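PDB 3E0X: lipase-esterase related protein from Clostridium acetobutylicum, which probably acts as a hydrolase of the alpha/beta-hydrolase family, although its substrate and biological role are unknown. Local coordinates for residues I189-I194 with E208-E213; L5-V10 with T75-T80; L142-G147 with D198-L203. All blocks are in the same frame, centred on the assembly; numbering follows the deposited sequence. Where two conformers were deposited one is given.

Contact 1 (I189-I194 with E208-E213)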
loop_
_atom_site.group_PDB
_atom_site.type_symbol
_atom_site.label_atom_id
_atom_site.label_comp_id
_atom_site.label_asym_id
_atom_site.label_seq_id
_atom_site.Cartn_x
_atom_site.Cartn_y
_atom_site.Cartn_z
ATOM N N ILE A 189 1.456 10.623 14.523
ATOM C CA ILE A 189 0.725 9.412 14.912
ATOM C C ILE A 189 1.616 8.186 14.797
ATOM O O ILE A 189 2.686 8.256 14.178
ATOM C CB ILE A 189 -0.537 9.231 14.034
ATOM C CG1 ILE A 189 -0.163 9.233 12.547
ATOM C CG2 ILE A 189 -1.602 10.331 14.382
ATOM C CD1 ILE A 189 -1.365 8.931 11.646
ATOM N N PRO A 190 1.197 7.059 15.412
ATOM C CA PRO A 190 2.003 5.815 15.316
ATOM C C PRO A 190 2.042 5.241 13.894
ATOM O O PRO A 190 1.045 5.248 13.157
ATOM C CB PRO A 190 1.317 4.854 16.288
ATOM C CG PRO A 190 0.434 5.770 17.202
ATOM C CD PRO A 190 0.018 6.910 16.293
ATOM N N VAL A 191 3.222 4.760 13.514
ATOM C CA VAL A 191 3.433 4.154 12.197
ATOM C C VAL A 191 4.094 2.810 12.393
ATOM O O VAL A 191 5.041 2.705 13.178
ATOM C CB VAL A 191 4.388 5.034 11.344
ATOM C CG1 VAL A 191 4.766 4.330 10.034
ATOM C CG2 VAL A 191 3.735 6.368 11.015
ATOM N N LYS A 192 3.581 1.782 11.716
ATOM C CA LYS A 192 4.257 0.475 11.749
ATOM C C LYS A 192 4.636 0.069 10.340
ATOM O O LYS A 192 3.813 0.192 9.436
ATOM C CB LYS A 192 3.381 -0.639 12.356
ATOM C CG LYS A 192 4.036 -2.004 12.379
ATOM C CD LYS A 192 3.309 -2.948 13.303
ATOM C CE LYS A 192 4.084 -4.243 13.410
ATOM N NZ LYS A 192 3.435 -5.188 14.372
ATOM N N ALA A 193 5.870 -0.394 10.154
ATOM C CA ALA A 193 6.297 -0.910 8.861
ATOM C C ALA A 193 6.378 -2.434 8.987
ATOM O O ALA A 193 6.862 -2.943 10.013
ATOM C CB ALA A 193 7.642 -0.330 8.484
ATOM N N ILE A 194 5.919 -3.159 7.956
ATOM C CA ILE A 194 5.936 -4.635 7.933
ATOM C C ILE A 194 6.518 -5.019 6.581
ATOM O O ILE A 194 6.055 -4.517 5.560
ATOM C CB ILE A 194 4.506 -5.225 8.039
ATOM C CG1 ILE A 194 3.861 -4.833 9.365
ATOM C CG2 ILE A 194 4.558 -6.755 7.926
ATOM C CD1 ILE A 194 2.359 -5.127 9.384
ATOM N N GLU A 208 13.335 0.173 7.451
ATOM C CA GLU A 208 14.193 0.601 8.573
ATOM C C GLU A 208 14.265 2.138 8.653
ATOM O O GLU A 208 14.340 2.714 9.743
ATOM C CB GLU A 208 15.596 -0.014 8.465
ATOM C CG GLU A 208 15.614 -1.519 8.715
ATOM C CD GLU A 208 15.699 -1.929 10.194
ATOM O OE1 GLU A 208 15.507 -1.066 11.085
ATOM O OE2 GLU A 208 15.953 -3.130 10.474
ATOM N N ILE A 209 14.275 2.807 7.508
ATOM C CA ILE A 209 14.274 4.267 7.509
ATOM C C ILE A 209 12.963 4.799 8.112
ATOM O O ILE A 209 12.972 5.742 8.902
ATOM C CB ILE A 209 14.531 4.840 6.080
ATOM C CG1 ILE A 209 16.006 4.625 5.678
ATOM C CG2 ILE A 209 14.154 6.294 6.017
ATOM C CD1 ILE A 209 16.230 4.841 4.235
ATOM N N ILE A 210 11.832 4.178 7.775
ATOM C CA ILE A 210 10.561 4.622 8.375
ATOM C C ILE A 210 10.632 4.511 9.913
ATOM O O ILE A 210 10.267 5.453 10.650
ATOM C CB ILE A 210 9.366 3.801 7.823
ATOM C CG1 ILE A 210 9.178 4.101 6.344
ATOM C CG2 ILE A 210 8.064 4.081 8.651
ATOM C CD1 ILE A 210 8.266 3.095 5.638
ATOM N N LYS A 211 11.123 3.369 10.393
ATOM C CA LYS A 211 11.241 3.146 11.840
ATOM C C LYS A 211 12.169 4.191 12.452
ATOM O O LYS A 211 11.874 4.746 13.516
ATOM C CB LYS A 211 11.751 1.739 12.135
ATOM C CG LYS A 211 12.089 1.489 13.607
ATOM C CD LYS A 211 10.871 1.032 14.375
ATOM C CE LYS A 211 11.183 0.864 15.856
ATOM N NZ LYS A 211 11.225 2.204 16.517
ATOM N N LYS A 212 13.282 4.482 11.783
ATOM C CA LYS A 212 14.255 5.434 12.335
ATOM C C LYS A 212 13.684 6.844 12.447
ATOM O O LYS A 212 13.953 7.551 13.431
ATOM C CB LYS A 212 15.499 5.466 11.446
ATOM C CG LYS A 212 16.571 6.412 11.946
ATOM C CD LYS A 212 17.808 6.389 11.066
ATOM C CE LYS A 212 17.507 6.882 9.648
ATOM N NZ LYS A 212 18.760 7.123 8.858
ATOM N N GLU A 213 12.968 7.283 11.406
ATOM C CA GLU A 213 12.580 8.677 11.278
ATOM C C GLU A 213 11.289 9.048 11.981
ATOM O O GLU A 213 11.172 10.162 12.467
ATOM C CB GLU A 213 12.450 9.056 9.804
ATOM C CG GLU A 213 13.774 9.126 9.085
ATOM C CD GLU A 213 14.696 10.179 9.686
ATOM O OE1 GLU A 213 14.307 11.370 9.823
ATOM O OE2 GLU A 213 15.806 9.782 10.054
#
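I210 meets strand 191-196 chiefly through CG2, which packs against CG1 of V191 at 3.6 Å. The two side chains are nearly perpendicular, and the touching branches come from matching rotations: in V191 the methyl CG1 is anti to the backbone N (chi1 173°), as CG2 is in I210. A second, looser neighbour of the same methyl is A193, whose CB lies 4.4 Å from I210 CG2. V191 and A193 share a face of the strand because they are two residues apart, and the nearest CA atoms are those of A193 and I210, 7.0 Å apart. All three residues are buried. The pair belongs to a beta-alpha-beta crossover of the alpha/beta-hydrolase fold, in which helix 204-213 connects strand 191-196 to the neighbouring parallel strand 217-222. L99 of helix 93-102 touches both V191 and I210, and S114 of strand 109-115 also touches I210. The backbone of V191 is hydrogen-bonded to N216 and E218, while K211 O receives a hydrogen bond from S217 OG, tying the helix end to the next strand. K192 points to the other face of the sheet, where its NZ forms a salt bridge with E240.

Contact 2 (L5-V10 with T75-T80)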
loop_
_atom_site.group_PDB
_atom_site.type_symbol
_atom_site.label_atom_id
_atom_site.label_comp_id
_atom_site.label_asym_id
_atom_site.label_seq_id
_atom_site.Cartn_x
_atom_site.Cartn_y
_atom_site.Cartn_z
ATOM N N LEU A 5 -13.664 7.834 -5.196
ATOM C CA LEU A 5 -13.051 6.583 -5.578
ATOM C C LEU A 5 -13.971 5.395 -5.285
ATOM O O LEU A 5 -14.757 5.410 -4.326
ATOM C CB LEU A 5 -11.734 6.430 -4.825
ATOM C CG LEU A 5 -10.675 7.484 -5.112
ATOM C CD1 LEU A 5 -9.583 7.362 -4.076
ATOM C CD2 LEU A 5 -10.152 7.305 -6.546
ATOM N N HIS A 6 -13.858 4.361 -6.112
ATOM C CA HIS A 6 -14.544 3.102 -5.869
ATOM C C HIS A 6 -13.927 2.431 -4.649
ATOM O O HIS A 6 -12.719 2.517 -4.425
ATOM C CB HIS A 6 -14.368 2.188 -7.080
ATOM C CG HIS A 6 -14.809 0.772 -6.849
ATOM N ND1 HIS A 6 -16.140 0.405 -6.773
ATOM C CD2 HIS A 6 -14.096 -0.364 -6.666
ATOM C CE1 HIS A 6 -16.223 -0.899 -6.553
ATOM N NE2 HIS A 6 -14.996 -1.390 -6.494
ATOM N N TYR A 7 -14.747 1.760 -3.862
ATOM C CA TYR A 7 -14.239 0.991 -2.749
ATOM C C TYR A 7 -15.159 -0.204 -2.519
ATOM O O TYR A 7 -16.316 -0.234 -2.994
ATOM C CB TYR A 7 -14.171 1.823 -1.461
ATOM C CG TYR A 7 -15.526 2.215 -0.925
ATOM C CD1 TYR A 7 -16.165 1.444 0.044
ATOM C CD2 TYR A 7 -16.174 3.345 -1.400
ATOM C CE1 TYR A 7 -17.444 1.792 0.532
ATOM C CE2 TYR A 7 -17.422 3.713 -0.911
ATOM C CZ TYR A 7 -18.055 2.932 0.050
ATOM O OH TYR A 7 -19.309 3.305 0.523
ATOM N N VAL A 8 -14.631 -1.155 -1.765
ATOM C CA VAL A 8 -15.363 -2.327 -1.281
ATOM C C VAL A 8 -15.414 -2.253 0.251
ATOM O O VAL A 8 -14.388 -1.930 0.884
ATOM C CB VAL A 8 -14.664 -3.635 -1.748
ATOM C CG1 VAL A 8 -15.262 -4.845 -1.065
ATOM C CG2 VAL A 8 -14.797 -3.800 -3.259
ATOM N N HIS A 9 -16.555 -2.604 0.831
ATOM C CA HIS A 9 -16.784 -2.458 2.260
ATOM C C HIS A 9 -17.135 -3.826 2.833
ATOM O O HIS A 9 -18.169 -4.409 2.474
ATOM C CB HIS A 9 -17.955 -1.494 2.410
ATOM C CG HIS A 9 -18.113 -0.928 3.781
ATOM N ND1 HIS A 9 -19.203 -0.164 4.137
ATOM C CD2 HIS A 9 -17.326 -1.006 4.883
ATOM C CE1 HIS A 9 -19.089 0.189 5.406
ATOM N NE2 HIS A 9 -17.949 -0.290 5.879
ATOM N N VAL A 10 -16.260 -4.351 3.692
ATOM C CA VAL A 10 -16.418 -5.704 4.241
ATOM C C VAL A 10 -16.071 -5.731 5.732
ATOM O O VAL A 10 -15.676 -4.703 6.315
ATOM C CB VAL A 10 -15.541 -6.737 3.497
ATOM C CG1 VAL A 10 -16.007 -6.835 2.078
ATOM C CG2 VAL A 10 -14.067 -6.346 3.565
ATOM N N THR A 75 -11.781 12.454 3.908
ATOM C CA THR A 75 -12.477 13.603 4.447
ATOM C C THR A 75 -13.927 13.641 4.002
ATOM O O THR A 75 -14.810 14.046 4.781
ATOM C CB THR A 75 -11.722 14.874 4.024
ATOM O OG1 THR A 75 -10.433 14.844 4.634
ATOM C CG2 THR A 75 -12.449 16.151 4.486
ATOM N N ASN A 76 -14.194 13.168 2.782
ATOM C CA ASN A 76 -15.481 13.433 2.134
ATOM C C ASN A 76 -16.389 12.246 1.852
ATOM O O ASN A 76 -17.583 12.445 1.681
ATOM C CB ASN A 76 -15.277 14.266 0.862
ATOM C CG ASN A 76 -14.701 15.625 1.162
ATOM O OD1 ASN A 76 -15.309 16.435 1.885
ATOM N ND2 ASN A 76 -13.517 15.884 0.634
ATOM N N SER A 77 -15.867 11.019 1.821
ATOM C CA SER A 77 -16.712 9.847 1.576
ATOM C C SER A 77 -17.668 9.633 2.734
ATOM O O SER A 77 -17.299 9.822 3.919
ATOM C CB SER A 77 -15.872 8.584 1.394
ATOM O OG SER A 77 -16.699 7.439 1.234
ATOM N N GLU A 78 -18.880 9.215 2.421
ATOM C CA GLU A 78 -19.824 8.920 3.486
ATOM C C GLU A 78 -19.352 7.777 4.386
ATOM O O GLU A 78 -19.756 7.710 5.559
ATOM C CB GLU A 78 -21.211 8.643 2.913
ATOM C CG GLU A 78 -21.912 9.900 2.391
ATOM C CD GLU A 78 -22.332 10.892 3.475
ATOM O OE1 GLU A 78 -22.505 10.494 4.643
ATOM O OE2 GLU A 78 -22.517 12.081 3.125
ATOM N N VAL A 79 -18.494 6.899 3.862
ATOM C CA VAL A 79 -18.049 5.731 4.603
ATOM C C VAL A 79 -16.895 6.000 5.583
ATOM O O VAL A 79 -16.626 5.183 6.477
ATOM C CB VAL A 79 -17.758 4.548 3.625
ATOM C CG1 VAL A 79 -16.387 4.683 2.960
ATOM C CG2 VAL A 79 -17.940 3.235 4.299
ATOM N N THR A 80 -16.222 7.141 5.442
ATOM C CA THR A 80 -15.135 7.492 6.375
ATOM C C THR A 80 -15.309 8.817 7.088
ATOM O O THR A 80 -14.684 9.008 8.134
ATOM C CB THR A 80 -13.774 7.575 5.652
ATOM O OG1 THR A 80 -13.886 8.486 4.565
ATOM C CG2 THR A 80 -13.340 6.217 5.145
#
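V79 reaches between Y7 and H9 and lays one methyl on each ring. Its CG1 sits over a face of the Y7 phenol, 4.0 Å from the ring centroid. CG2 sits over a face of the H9 imidazole, 3.7 Å from that centroid. Both are CH-pi contacts displaced toward the ring rim, 20° off the normal at Y7 and 25° at H9. On the imidazole the closest atom is H9 CE1, 3.4 Å from V79 CG2. On the phenol, Y7 CZ lies 3.8 Å from V79 CG1. Y7 and V79 come from opposing backbones, the valine methyl landing on the ring face, whereas the imidazole and the valine run antiparallel alongside each other. The aromatic pair projects from one side of strand 7-11, an edge strand of the alpha/beta-hydrolase sheet, which runs antiparallel to strand 43-47. V79 lies in the turn that follows helix 63-76. In one of the two S77 conformers V79 N donates to S77 OG at 3.2 Å, an ST turn that is certain only for that conformer. The valine's chi1 of 80° splays the methyls so that CG1 meets Y7 and CG2, anti to the backbone N, meets H9. N43, on the neighbouring strand, is hydrogen-bonded through OD1 to H9 NE2.

Contact 3 (L142-G147 with D198-L203). With OXE (ortho-xylene), chain C.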
loop_
_atom_site.group_PDB
_atom_site.type_symbol
_atom_site.label_atom_id
_atom_site.label_comp_id
_atom_site.label_asym_id
_atom_site.label_seq_id
_atom_site.Cartn_x
_atom_site.Cartn_y
_atom_site.Cartn_z
ATOM N N LEU A 142 9.441 -8.930 -12.351
ATOM C CA LEU A 142 8.286 -8.790 -11.472
ATOM C C LEU A 142 8.000 -10.111 -10.747
ATOM O O LEU A 142 7.775 -10.148 -9.531
ATOM C CB LEU A 142 7.078 -8.335 -12.275
ATOM C CG LEU A 142 5.866 -7.920 -11.471
ATOM C CD1 LEU A 142 6.249 -6.813 -10.502
ATOM C CD2 LEU A 142 4.802 -7.451 -12.424
ATOM N N LEU A 143 8.038 -11.219 -11.496
ATOM C CA LEU A 143 7.782 -12.505 -10.903
ATOM C C LEU A 143 8.849 -12.823 -9.853
ATOM O O LEU A 143 8.553 -13.429 -8.815
ATOM C CB LEU A 143 7.717 -13.593 -11.989
ATOM C CG LEU A 143 6.399 -13.615 -12.768
ATOM C CD1 LEU A 143 6.559 -14.433 -14.046
ATOM C CD2 LEU A 143 5.296 -14.201 -11.896
ATOM N N GLU A 144 10.101 -12.460 -10.123
ATOM C CA GLU A 144 11.164 -12.714 -9.162
ATOM C C GLU A 144 10.883 -11.948 -7.869
ATOM O O GLU A 144 11.062 -12.475 -6.756
ATOM C CB GLU A 144 12.531 -12.328 -9.753
ATOM C CG GLU A 144 13.698 -12.715 -8.872
ATOM C CD GLU A 144 15.045 -12.319 -9.467
ATOM O OE1 GLU A 144 15.078 -11.728 -10.582
ATOM O OE2 GLU A 144 16.075 -12.604 -8.802
ATOM N N CYS A 145 10.381 -10.725 -8.021
ATOM C CA CYS A 145 10.124 -9.869 -6.856
ATOM C C CYS A 145 9.012 -10.405 -5.979
ATOM O O CYS A 145 9.022 -10.230 -4.761
ATOM C CB CYS A 145 9.806 -8.437 -7.279
ATOM S SG CYS A 145 11.256 -7.554 -7.918
ATOM N N ILE A 146 8.023 -11.035 -6.589
ATOM C CA ILE A 146 6.909 -11.561 -5.792
ATOM C C ILE A 146 7.171 -12.975 -5.303
ATOM O O ILE A 146 6.378 -13.519 -4.534
ATOM C CB ILE A 146 5.520 -11.460 -6.505
ATOM C CG1 ILE A 146 5.443 -12.449 -7.680
ATOM C CG2 ILE A 146 5.241 -9.995 -6.890
ATOM C CD1 ILE A 146 4.209 -13.327 -7.689
ATOM N N GLY A 147 8.270 -13.583 -5.743
ATOM C CA GLY A 147 8.649 -14.934 -5.339
ATOM C C GLY A 147 8.076 -16.036 -6.212
ATOM O O GLY A 147 8.032 -17.199 -5.795
ATOM N N ASP A 198 13.722 -10.778 2.608
ATOM C CA ASP A 198 14.193 -11.184 1.293
ATOM C C ASP A 198 13.666 -10.325 0.139
ATOM O O ASP A 198 13.893 -10.651 -1.030
ATOM C CB ASP A 198 13.926 -12.686 1.070
ATOM C CG ASP A 198 12.461 -13.073 1.195
ATOM O OD1 ASP A 198 11.632 -12.223 1.538
ATOM O OD2 ASP A 198 12.114 -14.250 0.909
ATOM N N GLU A 199 13.003 -9.204 0.430
ATOM C CA GLU A 199 12.610 -8.277 -0.646
ATOM C C GLU A 199 13.740 -7.878 -1.569
ATOM O O GLU A 199 14.835 -7.514 -1.096
ATOM C CB GLU A 199 12.066 -6.980 -0.059
ATOM C CG GLU A 199 10.621 -7.076 0.335
ATOM C CD GLU A 199 9.673 -6.721 -0.787
ATOM O OE1 GLU A 199 8.458 -6.669 -0.505
ATOM O OE2 GLU A 199 10.128 -6.513 -1.947
ATOM N N LEU A 200 13.430 -7.887 -2.869
ATOM C CA LEU A 200 14.252 -7.278 -3.905
ATOM C C LEU A 200 13.728 -5.915 -4.328
ATOM O O LEU A 200 14.468 -5.110 -4.870
ATOM C CB LEU A 200 14.275 -8.180 -5.159
ATOM C CG LEU A 200 14.950 -9.528 -4.990
ATOM C CD1 LEU A 200 14.786 -10.288 -6.288
ATOM C CD2 LEU A 200 16.433 -9.411 -4.676
ATOM N N LEU A 201 12.437 -5.677 -4.124
ATOM C CA LEU A 201 11.790 -4.485 -4.648
ATOM C C LEU A 201 11.665 -3.423 -3.581
ATOM O O LEU A 201 12.394 -2.433 -3.635
ATOM C CB LEU A 201 10.429 -4.850 -5.254
ATOM C CG LEU A 201 9.698 -3.762 -6.040
ATOM C CD1 LEU A 201 10.446 -3.427 -7.345
ATOM C CD2 LEU A 201 8.272 -4.226 -6.340
ATOM N N THR A 202 10.782 -3.623 -2.592
ATOM C CA THR A 202 10.697 -2.681 -1.462
ATOM C C THR A 202 11.603 -3.240 -0.348
ATOM O O THR A 202 11.172 -3.975 0.537
ATOM C CB THR A 202 9.251 -2.468 -1.030
ATOM O OG1 THR A 202 8.659 -3.718 -0.674
ATOM C CG2 THR A 202 8.453 -1.862 -2.203
ATOM N N LEU A 203 12.892 -2.924 -0.471
ATOM C CA LEU A 203 13.937 -3.433 0.403
ATOM C C LEU A 203 13.659 -3.204 1.866
ATOM O O LEU A 203 13.040 -2.214 2.249
ATOM C CB LEU A 203 15.279 -2.755 0.083
ATOM C CG LEU A 203 15.834 -2.849 -1.331
ATOM C CD1 LEU A 203 17.062 -1.937 -1.433
ATOM C CD2 LEU A 203 16.171 -4.309 -1.650
HETATM C C1 OXE C . 4.234 -4.309 -6.996
HETATM C C2 OXE C . 2.812 -4.646 -6.763
HETATM C C3 OXE C . 2.269 -5.804 -7.314
HETATM C C4 OXE C . 3.099 -6.639 -8.071
HETATM C C5 OXE C . 4.443 -6.325 -8.306
HETATM C C6 OXE C . 5.025 -5.168 -7.762
HETATM C "C1'" OXE C . 4.803 -3.062 -6.366
HETATM C "C2'" OXE C . 1.961 -3.722 -5.946
HETATM O O HOH W 1 10.852 -8.475 -3.679
#
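L201 packs on C145 and extends from there to the ortho-xylene, joining helix 139-146 to the loop after strand 191-196 in the alpha/beta-hydrolase fold; that loop is where the acid of the catalytic triad is commonly found. The side chain starts beside the helix: L201 CB lies 3.9 Å from C145 SG. CG then turns anti to the backbone N (chi1 -171°), which carries the branch toward the pocket, and at the tip L201 CD2 is 3.7 Å from the ligand methyl C1' and equally near ring atom C6. L142 CD1 approaches the ring from the helix, but its modelled distance is too short to interpret, and L142 has two conformers. The neighbouring L200 covers the outer part of the contact: its CB also faces C145 SG, and its CD1 rests against E144, 3.7 Å from E144 OE2, with the side chains of E144 and L200 roughly perpendicular.

Within the loop, the backbone wraps round the carboxylate of E199. OE2 accepts from L201 N nearly along its C-O bond and from T202 N well above the carboxylate plane. The other oxygen, OE1, is hydrogen-bonded to H227 ND1, an acid-histidine pairing consistent with a triad that would include S92 of the probable nucleophile elbow; H227 and S92 both line the ligand pocket. A water bridges the two segments, donating to C145 O at 2.8 Å and to E199 OE2 at 2.7 Å, and accepting from L200 N at 2.8 Å.

Overall arrangement
Contacts 1 and 2 both reach the central sheet, about 26 Å apart between centres: contact 2 is at edge strand 7-11, contact 1 at strand 191-196, one strand in from the opposite edge. Contact 3 is the one that reaches the ortho-xylene, through L142 and L201. It lies about 31 Å from contact 2, centre to centre, on the opposite side of the chain's centre. Contacts 1 and 3 are about 20 Å apart between centres yet linked in sequence. Even so, the side chain of I210 stays about 14 Å from the ligand, so contact 1 lies away from the pocket, in the beta-alpha-beta unit whose strand and helix the loop 198-203 connects.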